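PDB 7K4O: carboxylic ester hydrolase from Aspergillus niger, which probably hydrolyses ester bonds of gallic acid in tannins, as a secreted serine esterase of the tannase family that also binds calcium and zinc. Local coordinates for residues A[146-149]-A[150-154]; A[313-316]-A[317-321]; A[447-450]-A[451-455]. All blocks are in the same frame, centred on the assembly; numbering follows the deposited sequence.

Contact 1: residues A[146-149]-A[150-154]; sequences TLYM and FAYKA
The carbonyl oxygen of Y148 is gripped by two amides: Y152 N at 3.0 Å and K153 N at 2.9 Å reach Y148 O from opposite faces of its carbonyl plane. The first bond is the regular i to i+4 kind and the second spans five residues, as does A154 N to M149 O at 3.1 Å; the extra residue is the mark of a pi-type widening, a pi bulge, in helix 144-169. Y152 sits at the bulge with its CG between the backbone N and the carbonyl carbon (chi1 69°), which sets its ring beside that of Y148, both pointing the same way. The phenol oxygen Y152 OH lies in the plane of the Y148 ring at its edge, 3.5 Å from Y148 CD2, and the two ring planes meet at 66°. The bent M149 chain lays SD against the K153 aliphatic chain, 3.7 Å from K153 CE, and its methyl CE on A154 CB. The amine of K153 continues to a salt bridge with E145. Around this turn, F150 and Y152 face helix 187-196, where R190 takes the F150 and A151 carbonyls, while M149 and K153 rest on H66 of strand 50-66.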
ATOM      1  N   THR A 146      -5.898 -20.823  -0.565  1.00 20.54           N
ATOM      2  CA  THR A 146      -5.740 -19.566   0.195  1.00 20.96           C
ATOM      3  C   THR A 146      -4.703 -18.684  -0.471  1.00 19.92           C
ATOM      4  O   THR A 146      -4.936 -17.467  -0.636  1.00 20.44           O
ATOM      5  CB  THR A 146      -5.352 -19.815   1.659  1.00 22.91           C
ATOM      6  OG1 THR A 146      -6.311 -20.688   2.243  1.00 22.54           O
ATOM      7  CG2 THR A 146      -5.227 -18.519   2.420  1.00 22.64           C
ATOM      8  N   LEU A 147      -3.538 -19.244  -0.812  1.00 19.65           N
ATOM      9  CA  LEU A 147      -2.465 -18.498  -1.461  1.00 19.34           C
ATOM     10  C   LEU A 147      -2.976 -17.828  -2.733  1.00 18.75           C
ATOM     11  O   LEU A 147      -2.750 -16.619  -2.891  1.00 19.39           O
ATOM     12  CB  LEU A 147      -1.289 -19.431  -1.780  1.00 18.96           C
ATOM     13  CG  LEU A 147      -0.185 -18.811  -2.590  1.00 20.75           C
ATOM     14  CD1 LEU A 147       0.544 -17.754  -1.790  1.00 23.47           C
ATOM     15  CD2 LEU A 147       0.837 -19.832  -3.065  1.00 21.41           C
ATOM     16  N   TYR A 148      -3.619 -18.598  -3.603  1.00 18.84           N
ATOM     17  CA  TYR A 148      -4.061 -18.051  -4.911  1.00 19.32           C
ATOM     18  C   TYR A 148      -5.194 -17.024  -4.702  1.00 20.59           C
ATOM     19  O   TYR A 148      -5.193 -15.987  -5.434  1.00 19.26           O
ATOM     20  CB  TYR A 148      -4.477 -19.165  -5.877  1.00 19.59           C
ATOM     21  CG  TYR A 148      -3.299 -19.678  -6.665  1.00 19.91           C
ATOM     22  CD1 TYR A 148      -2.377 -20.545  -6.076  1.00 20.23           C
ATOM     23  CD2 TYR A 148      -3.104 -19.357  -7.995  1.00 20.80           C
ATOM     24  CE1 TYR A 148      -1.288 -21.018  -6.798  1.00 22.07           C
ATOM     25  CE2 TYR A 148      -2.002 -19.802  -8.725  1.00 20.86           C
ATOM     26  CZ  TYR A 148      -1.094 -20.666  -8.119  1.00 22.18           C
ATOM     27  OH  TYR A 148      -0.029 -21.173  -8.817  1.00 22.95           O
ATOM     28  N   MET A 149      -6.157 -17.318  -3.836  1.00 19.68           N
ATOM     29  CA  MET A 149      -7.244 -16.354  -3.567  1.00 19.33           C
ATOM     30  C   MET A 149      -6.665 -15.029  -3.007  1.00 18.73           C
ATOM     31  O   MET A 149      -7.023 -13.949  -3.509  1.00 18.58           O
ATOM     32  CB  MET A 149      -8.216 -16.968  -2.577  1.00 19.64           C
ATOM     33  CG  MET A 149      -9.145 -17.984  -3.212  1.00 20.97           C
ATOM     34  SD  MET A 149     -10.310 -17.220  -4.409  1.00 20.94           S
ATOM     35  CE  MET A 149     -11.552 -16.658  -3.244  1.00 21.33           C
ATOM     36  N   PHE A 150      -5.742 -15.076  -2.053  1.00 18.88           N
ATOM     37  CA  PHE A 150      -5.109 -13.860  -1.511  1.00 20.26           C
ATOM     38  C   PHE A 150      -4.288 -13.163  -2.586  1.00 21.00           C
ATOM     39  O   PHE A 150      -4.335 -11.925  -2.721  1.00 19.37           O
ATOM     40  CB  PHE A 150      -4.239 -14.228  -0.308  1.00 20.10           C
ATOM     41  CG  PHE A 150      -3.625 -13.087   0.460  1.00 19.86           C
ATOM     42  CD1 PHE A 150      -4.400 -12.059   0.974  1.00 21.81           C
ATOM     43  CD2 PHE A 150      -2.269 -13.056   0.710  1.00 22.61           C
ATOM     44  CE1 PHE A 150      -3.829 -11.044   1.722  1.00 22.02           C
ATOM     45  CE2 PHE A 150      -1.685 -12.009   1.422  1.00 24.86           C
ATOM     46  CZ  PHE A 150      -2.469 -11.045   1.969  1.00 22.79           C
ATOM     47  N   ALA A 151      -3.509 -13.923  -3.362  1.00 19.04           N
ATOM     48  CA  ALA A 151      -2.593 -13.391  -4.381  1.00 19.51           C
ATOM     49  C   ALA A 151      -3.363 -12.550  -5.398  1.00 20.26           C
ATOM     50  O   ALA A 151      -2.896 -11.441  -5.659  1.00 19.81           O
ATOM     51  CB  ALA A 151      -1.816 -14.488  -5.066  1.00 21.33           C
ATOM     52  N   TYR A 152      -4.383 -13.131  -6.021  1.00 20.11           N
ATOM     53  CA  TYR A 152      -5.076 -12.431  -7.128  1.00 19.76           C
ATOM     54  C   TYR A 152      -6.448 -12.996  -7.443  1.00 21.14           C
ATOM     55  O   TYR A 152      -7.216 -12.291  -8.126  1.00 19.54           O
ATOM     56  CB  TYR A 152      -4.208 -12.436  -8.393  1.00 19.15           C
ATOM     57  CG  TYR A 152      -4.019 -13.774  -9.057  1.00 20.10           C
ATOM     58  CD1 TYR A 152      -4.949 -14.269  -9.951  1.00 22.09           C
ATOM     59  CD2 TYR A 152      -2.882 -14.563  -8.795  1.00 21.11           C
ATOM     60  CE1 TYR A 152      -4.757 -15.496 -10.584  1.00 25.11           C
ATOM     61  CE2 TYR A 152      -2.671 -15.773  -9.433  1.00 23.12           C
ATOM     62  CZ  TYR A 152      -3.607 -16.239 -10.327  1.00 27.31           C
ATOM     63  OH  TYR A 152      -3.421 -17.456 -10.957  1.00 31.14           O
ATOM     64  N   LYS A 153      -6.792 -14.196  -7.035  1.00 18.46           N
ATOM     65  CA  LYS A 153      -8.008 -14.802  -7.611  1.00 19.28           C
ATOM     66  C   LYS A 153      -9.248 -14.184  -6.968  1.00 19.25           C
ATOM     67  O   LYS A 153     -10.302 -14.049  -7.664  1.00 19.58           O
ATOM     68  CB  LYS A 153      -7.984 -16.330  -7.460  1.00 22.49           C
ATOM     69  CG  LYS A 153      -9.092 -17.050  -8.182  1.00 27.94           C
ATOM     70  CD  LYS A 153      -8.799 -18.571  -8.373  1.00 31.56           C
ATOM     71  CE  LYS A 153      -8.753 -19.320  -7.052  1.00 31.03           C
ATOM     72  NZ  LYS A 153      -8.709 -20.786  -7.269  1.00 29.26           N
ATOM     73  N   ALA A 154      -9.245 -13.904  -5.680  1.00 18.87           N
ATOM     74  CA  ALA A 154     -10.434 -13.373  -4.973  1.00 18.97           C
ATOM     75  C   ALA A 154     -10.853 -12.014  -5.576  1.00 18.15           C
ATOM     76  O   ALA A 154     -12.074 -11.766  -5.769  1.00 18.73           O
ATOM     77  CB  ALA A 154     -10.155 -13.198  -3.485  1.00 19.56           C
TER

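Contact 2: residues A[313-316]-A[317-321]; sequences LHDS and QGRRV
The H314 ring carries R320 CA over one face, a CH-pi contact 4.0 Å from the ring centroid, while G318 O and a water lie in its plane at the edge. The R320 chain, bent at chi3, sets H314 CE1 over the centre of one guanidinium face, 3.6 Å from R320 CZ, planes 62° apart. R320 NH1 bonds the carbonyl of Y322, and H314 ND1 that of G312. The guanidinium of R319 has Q317 CB over one face and the D315 carboxylate at its edge. In this hairpin-like loop D315 to G318 form a type I beta turn, and H314 and R320 are a non-hydrogen-bonded antiparallel pair, flanked by the bonds V321 N to L313 O and D315 N to R319 O. With D315 CG between backbone N and carbonyl carbon (chi1 68°), the carboxylate turns back as in an Asx turn, and OD1 takes Q317 N at 2.9 Å and R319 N at 3.0 Å from opposite faces. R319 grips D315 OD2 side-on, NE at 2.9 Å on the syn lone pair and NH2 at 3.1 Å from above the plane. K380 of helix 376-390 also salt-bridges D315 OD2, and L313 and V321 pack on M383.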
ATOM      1  N   LEU A 313      20.099  -3.327   2.861  1.00 31.41           N
ATOM      2  CA  LEU A 313      20.758  -4.656   2.940  1.00 30.97           C
ATOM      3  C   LEU A 313      21.826  -4.786   1.869  1.00 29.56           C
ATOM      4  O   LEU A 313      21.547  -4.670   0.656  1.00 27.45           O
ATOM      5  CB  LEU A 313      19.712  -5.755   2.825  1.00 29.92           C
ATOM      6  CG  LEU A 313      20.281  -7.162   2.737  1.00 29.81           C
ATOM      7  CD1 LEU A 313      20.991  -7.540   4.020  1.00 29.39           C
ATOM      8  CD2 LEU A 313      19.160  -8.140   2.468  1.00 25.08           C
ATOM      9  N   HIS A 314      23.055  -5.074   2.326  1.00 27.14           N
ATOM     10  CA  HIS A 314      24.186  -5.483   1.460  1.00 27.61           C
ATOM     11  C   HIS A 314      24.673  -6.847   1.974  1.00 25.72           C
ATOM     12  O   HIS A 314      24.469  -7.132   3.145  1.00 30.48           O
ATOM     13  CB  HIS A 314      25.326  -4.451   1.477  1.00 30.51           C
ATOM     14  CG  HIS A 314      25.017  -3.156   0.802  1.00 28.61           C
ATOM     15  ND1 HIS A 314      24.064  -2.295   1.306  1.00 32.64           N
ATOM     16  CD2 HIS A 314      25.537  -2.570  -0.297  1.00 27.78           C
ATOM     17  CE1 HIS A 314      24.031  -1.215   0.534  1.00 30.55           C
ATOM     18  NE2 HIS A 314      24.928  -1.328  -0.453  1.00 29.14           N
ATOM     19  N   ASP A 315      25.139  -7.684   1.082  1.00 29.15           N
ATOM     20  CA  ASP A 315      25.551  -9.053   1.451  1.00 30.43           C
ATOM     21  C   ASP A 315      27.000  -8.984   1.988  1.00 37.51           C
ATOM     22  O   ASP A 315      27.580  -7.876   2.074  1.00 34.10           O
ATOM     23  CB  ASP A 315      25.407 -10.002   0.267  1.00 30.08           C
ATOM     24  CG  ASP A 315      26.336  -9.776  -0.893  1.00 31.47           C
ATOM     25  OD1 ASP A 315      27.352  -8.996  -0.751  1.00 34.28           O
ATOM     26  OD2 ASP A 315      26.064 -10.352  -1.969  1.00 33.16           O
ATOM     27  N   SER A 316      27.529 -10.152   2.359  1.00 39.48           N
ATOM     28  CA  SER A 316      28.849 -10.317   3.032  1.00 38.97           C
ATOM     29  C   SER A 316      29.948  -9.821   2.089  1.00 41.20           C
ATOM     30  O   SER A 316      31.065  -9.524   2.564  1.00 45.10           O
ATOM     31  CB  SER A 316      29.056 -11.775   3.466  1.00 32.64           C
ATOM     32  OG  SER A 316      29.066 -12.615   2.320  1.00 38.76           O
ATOM     33  N   GLN A 317      29.679  -9.683   0.796  1.00 36.34           N
ATOM     34  CA  GLN A 317      30.687  -9.148  -0.163  1.00 36.63           C
ATOM     35  C   GLN A 317      30.458  -7.664  -0.499  1.00 38.22           C
ATOM     36  O   GLN A 317      31.069  -7.181  -1.477  1.00 37.96           O
ATOM     37  CB  GLN A 317      30.737 -10.028  -1.408  1.00 43.50           C
ATOM     38  CG  GLN A 317      31.155 -11.468  -1.085  1.00 52.11           C
ATOM     39  CD  GLN A 317      32.632 -11.535  -0.771  1.00 62.44           C
ATOM     40  OE1 GLN A 317      33.045 -11.892   0.341  1.00 62.84           O
ATOM     41  NE2 GLN A 317      33.435 -11.140  -1.755  1.00 57.59           N
ATOM     42  N   GLY A 318      29.612  -6.955   0.254  1.00 37.32           N
ATOM     43  CA  GLY A 318      29.339  -5.521   0.010  1.00 35.61           C
ATOM     44  C   GLY A 318      28.416  -5.250  -1.187  1.00 34.70           C
ATOM     45  O   GLY A 318      28.264  -4.077  -1.562  1.00 33.02           O
ATOM     46  N   ARG A 319      27.780  -6.261  -1.777  1.00 32.00           N
ATOM     47  CA  ARG A 319      26.896  -6.046  -2.947  1.00 31.88           C
ATOM     48  C   ARG A 319      25.497  -5.723  -2.429  1.00 28.26           C
ATOM     49  O   ARG A 319      25.041  -6.338  -1.458  1.00 28.58           O
ATOM     50  CB  ARG A 319      26.876  -7.281  -3.845  1.00 34.45           C
ATOM     51  CG  ARG A 319      28.225  -7.611  -4.495  1.00 36.81           C
ATOM     52  CD  ARG A 319      28.143  -8.953  -5.222  1.00 36.19           C
ATOM     53  NE  ARG A 319      27.912 -10.040  -4.245  1.00 38.89           N
ATOM     54  CZ  ARG A 319      28.326 -11.318  -4.373  1.00 42.50           C
ATOM     55  NH1 ARG A 319      28.941 -11.741  -5.465  1.00 43.75           N
ATOM     56  NH2 ARG A 319      28.110 -12.180  -3.397  1.00 45.72           N
ATOM     57  N   ARG A 320      24.825  -4.794  -3.113  1.00 28.89           N
ATOM     58  CA  ARG A 320      23.493  -4.335  -2.650  1.00 27.98           C
ATOM     59  C   ARG A 320      22.420  -5.371  -3.012  1.00 23.54           C
ATOM     60  O   ARG A 320      22.318  -5.728  -4.195  1.00 25.97           O
ATOM     61  CB  ARG A 320      23.118  -2.997  -3.277  1.00 27.53           C
ATOM     62  CG  ARG A 320      21.802  -2.471  -2.700  1.00 27.12           C
ATOM     63  CD  ARG A 320      21.416  -1.116  -3.249  1.00 27.94           C
ATOM     64  NE  ARG A 320      22.089   0.002  -2.610  1.00 26.38           N
ATOM     65  CZ  ARG A 320      21.701   0.610  -1.514  1.00 29.28           C
ATOM     66  NH1 ARG A 320      20.671   0.170  -0.808  1.00 27.52           N
ATOM     67  NH2 ARG A 320      22.395   1.676  -1.099  1.00 30.07           N
ATOM     68  N   VAL A 321      21.646  -5.745  -2.021  1.00 27.21           N
ATOM     69  CA  VAL A 321      20.494  -6.675  -2.173  1.00 26.23           C
ATOM     70  C   VAL A 321      19.184  -5.883  -2.295  1.00 26.72           C
ATOM     71  O   VAL A 321      18.343  -6.282  -3.135  1.00 26.56           O
ATOM     72  CB  VAL A 321      20.417  -7.652  -1.004  1.00 27.57           C
ATOM     73  CG1 VAL A 321      19.383  -8.721  -1.308  1.00 28.75           C
ATOM     74  CG2 VAL A 321      21.790  -8.278  -0.688  1.00 29.34           C
TER
HETATM   75  O   HOH W   1      25.319   0.479  -2.258  1.00 49.58           O
HETATM   76  O   HOH W   2      27.724 -12.632  -0.134  1.00 48.19           O

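Contact 3: residues A[447-450]-A[451-455]; sequences SAEA and LNEWY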
ATOM      1  N   SER A 447      10.459   7.941 -22.888  1.00 26.98           N
ATOM      2  CA  SER A 447       9.770   6.786 -22.253  1.00 24.23           C
ATOM      3  C   SER A 447       8.995   7.256 -21.030  1.00 26.34           C
ATOM      4  O   SER A 447       7.904   6.702 -20.780  1.00 25.68           O
ATOM      5  CB  SER A 447      10.755   5.665 -21.943  1.00 26.52           C
ATOM      6  OG  SER A 447      11.756   6.120 -21.052  1.00 26.57           O
ATOM      7  N   ALA A 448       9.509   8.182 -20.239  1.00 23.60           N
ATOM      8  CA  ALA A 448       8.813   8.699 -19.054  1.00 24.85           C
ATOM      9  C   ALA A 448       7.515   9.394 -19.494  1.00 25.74           C
ATOM     10  O   ALA A 448       6.475   9.250 -18.845  1.00 23.49           O
ATOM     11  CB  ALA A 448       9.688   9.618 -18.249  1.00 26.41           C
ATOM     12  N   GLU A 449       7.586  10.206 -20.526  1.00 24.78           N
ATOM     13  CA  GLU A 449       6.381  10.917 -21.021  1.00 25.00           C
ATOM     14  C   GLU A 449       5.357   9.891 -21.488  1.00 25.94           C
ATOM     15  O   GLU A 449       4.158  10.093 -21.216  1.00 24.29           O
ATOM     16  CB  GLU A 449       6.752  11.843 -22.175  1.00 27.82           C
ATOM     17  CG  GLU A 449       5.552  12.683 -22.634  1.00 26.71           C
ATOM     18  CD  GLU A 449       4.535  11.992 -23.544  1.00 23.28           C
ATOM     19  OE1 GLU A 449       4.969  11.081 -24.299  1.00 26.67           O
ATOM     20  OE2 GLU A 449       3.300  12.426 -23.601  1.00 27.99           O
ATOM     21  N   ALA A 450       5.780   8.857 -22.191  1.00 24.16           N
ATOM     22  CA  ALA A 450       4.839   7.848 -22.725  1.00 24.51           C
ATOM     23  C   ALA A 450       4.141   7.143 -21.549  1.00 22.93           C
ATOM     24  O   ALA A 450       2.878   7.028 -21.549  1.00 22.29           O
ATOM     25  CB  ALA A 450       5.541   6.877 -23.623  1.00 25.04           C
ATOM     26  N   LEU A 451       4.900   6.757 -20.521  1.00 22.67           N
ATOM     27  CA  LEU A 451       4.275   6.068 -19.363  1.00 21.47           C
ATOM     28  C   LEU A 451       3.351   7.021 -18.580  1.00 22.51           C
ATOM     29  O   LEU A 451       2.266   6.612 -18.114  1.00 23.31           O
ATOM     30  CB  LEU A 451       5.362   5.518 -18.452  1.00 21.92           C
ATOM     31  CG  LEU A 451       4.837   4.677 -17.273  1.00 22.02           C
ATOM     32  CD1 LEU A 451       3.956   3.528 -17.735  1.00 22.98           C
ATOM     33  CD2 LEU A 451       6.018   4.117 -16.477  1.00 24.73           C
ATOM     34  N   ASN A 452       3.764   8.277 -18.431  1.00 22.12           N
ATOM     35  CA  ASN A 452       3.033   9.325 -17.687  1.00 23.14           C
ATOM     36  C   ASN A 452       1.726   9.714 -18.392  1.00 20.51           C
ATOM     37  O   ASN A 452       0.908  10.401 -17.747  1.00 23.53           O
ATOM     38  CB  ASN A 452       3.927  10.542 -17.384  1.00 24.08           C
ATOM     39  CG  ASN A 452       4.733  10.338 -16.113  1.00 26.72           C
ATOM     40  OD1 ASN A 452       4.347   9.534 -15.253  1.00 26.09           O
ATOM     41  ND2 ASN A 452       5.888  11.019 -15.985  1.00 24.97           N
ATOM     42  N   GLU A 453       1.478   9.237 -19.579  1.00 22.04           N
ATOM     43  CA  GLU A 453       0.124   9.408 -20.185  1.00 21.94           C
ATOM     44  C   GLU A 453      -0.912   8.566 -19.411  1.00 23.32           C
ATOM     45  O   GLU A 453      -2.123   8.862 -19.514  1.00 22.56           O
ATOM     46  CB  GLU A 453       0.112   8.928 -21.627  1.00 24.26           C
ATOM     47  CG  GLU A 453       0.918   9.783 -22.623  1.00 26.84           C
ATOM     48  CD  GLU A 453       0.934   9.225 -24.032  1.00 31.18           C
ATOM     49  OE1 GLU A 453       1.654   9.770 -24.883  1.00 30.89           O
ATOM     50  OE2 GLU A 453       0.283   8.193 -24.279  1.00 34.56           O
ATOM     51  N   TRP A 454      -0.524   7.507 -18.707  1.00 21.58           N
ATOM     52  CA  TRP A 454      -1.523   6.567 -18.141  1.00 20.22           C
ATOM     53  C   TRP A 454      -1.144   5.998 -16.760  1.00 22.78           C
ATOM     54  O   TRP A 454      -2.008   5.452 -16.091  1.00 22.33           O
ATOM     55  CB  TRP A 454      -1.862   5.465 -19.154  1.00 21.43           C
ATOM     56  CG  TRP A 454      -0.685   4.625 -19.520  1.00 20.94           C
ATOM     57  CD1 TRP A 454       0.241   4.922 -20.472  1.00 22.12           C
ATOM     58  CD2 TRP A 454      -0.276   3.369 -18.921  1.00 21.15           C
ATOM     59  NE1 TRP A 454       1.181   3.920 -20.561  1.00 23.95           N
ATOM     60  CE2 TRP A 454       0.908   2.975 -19.596  1.00 23.23           C
ATOM     61  CE3 TRP A 454      -0.786   2.531 -17.923  1.00 23.47           C
ATOM     62  CZ2 TRP A 454       1.585   1.786 -19.308  1.00 23.43           C
ATOM     63  CZ3 TRP A 454      -0.050   1.391 -17.595  1.00 22.48           C
ATOM     64  CH2 TRP A 454       1.081   1.032 -18.290  1.00 22.10           C
ATOM     65  N   TYR A 455       0.089   6.099 -16.302  1.00 21.07           N
ATOM     66  CA  TYR A 455       0.519   5.557 -14.988  1.00 20.67           C
ATOM     67  C   TYR A 455       1.412   6.616 -14.342  1.00 21.60           C
ATOM     68  O   TYR A 455       2.534   6.806 -14.771  1.00 21.84           O
ATOM     69  CB  TYR A 455       1.250   4.211 -15.133  1.00 21.13           C
ATOM     70  CG  TYR A 455       1.979   3.702 -13.908  1.00 19.62           C
ATOM     71  CD1 TYR A 455       1.698   4.176 -12.623  1.00 19.64           C
ATOM     72  CD2 TYR A 455       2.938   2.693 -14.027  1.00 20.63           C
ATOM     73  CE1 TYR A 455       2.404   3.706 -11.503  1.00 20.07           C
ATOM     74  CE2 TYR A 455       3.620   2.197 -12.918  1.00 20.13           C
ATOM     75  CZ  TYR A 455       3.389   2.744 -11.663  1.00 20.88           C
ATOM     76  OH  TYR A 455       4.083   2.302 -10.580  1.00 21.29           O
TER
HETATM   77  O   HOH W   3       1.805   5.891 -23.717  1.00 37.40           O
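With chi1 at -175° and a bend at chi2, the E449 chain turns its carboxylate along the helix toward E453, whose chain leaves with CG anti to its carbonyl carbon (chi1 -69°) and then runs extended. The two carboxylates cross with their planes 67° apart, and E449 OE2 comes to 3.4 Å from E453 OE1. Both oxygens bind the same zinc ion, whose charge probably offsets their mutual repulsion. L451 N to S447 O (3.0 Å) and N452 N to A448 O (2.9 Å) are i to i+4 bonds, but E453 N is shared between a weak bond to E449 O and a second bond, 3.3 Å long, that meets A450 O from above its carbonyl plane. A water 2.7 Å from A450 O donates to it and also to E453 OE2, 2.8 Å away, tying the two together. W454 CD1 lies 3.5 Å from A450 O; L451 CD1 lies over one ring face, while W454 NE1 bonds Y439 and the ring stacks with H405. Two acidic side chains four residues apart, E449 on the helix and E453 just beyond its regular part, make an i, i+4 pair of zinc ligands at the surface.

In the fold
The three contacts are separate, their centres 30 to 33 Å apart, and none shares a helix or strand with another. Contact 1 is the buried one: it lies in the first turns of helix 144-169, between strand 50-66 and helix 187-196, with F150 about 7 Å from the bound trihydroxybenzoic acid, and works through backbone bonds, aromatic and sulfur contacts. Contact 2 lies furthest from the chain centre, about 26 Å, in an irregular loop where backbone bonds and the D315-R319 salt bridge do the holding, the water links to the arginines being weak. Contact 3 is mixed: its glutamates are exposed and bind metal, whereas L451 and Y455 turn inward as the chain passes into strand 455-460, an outermost strand of the mixed sheet.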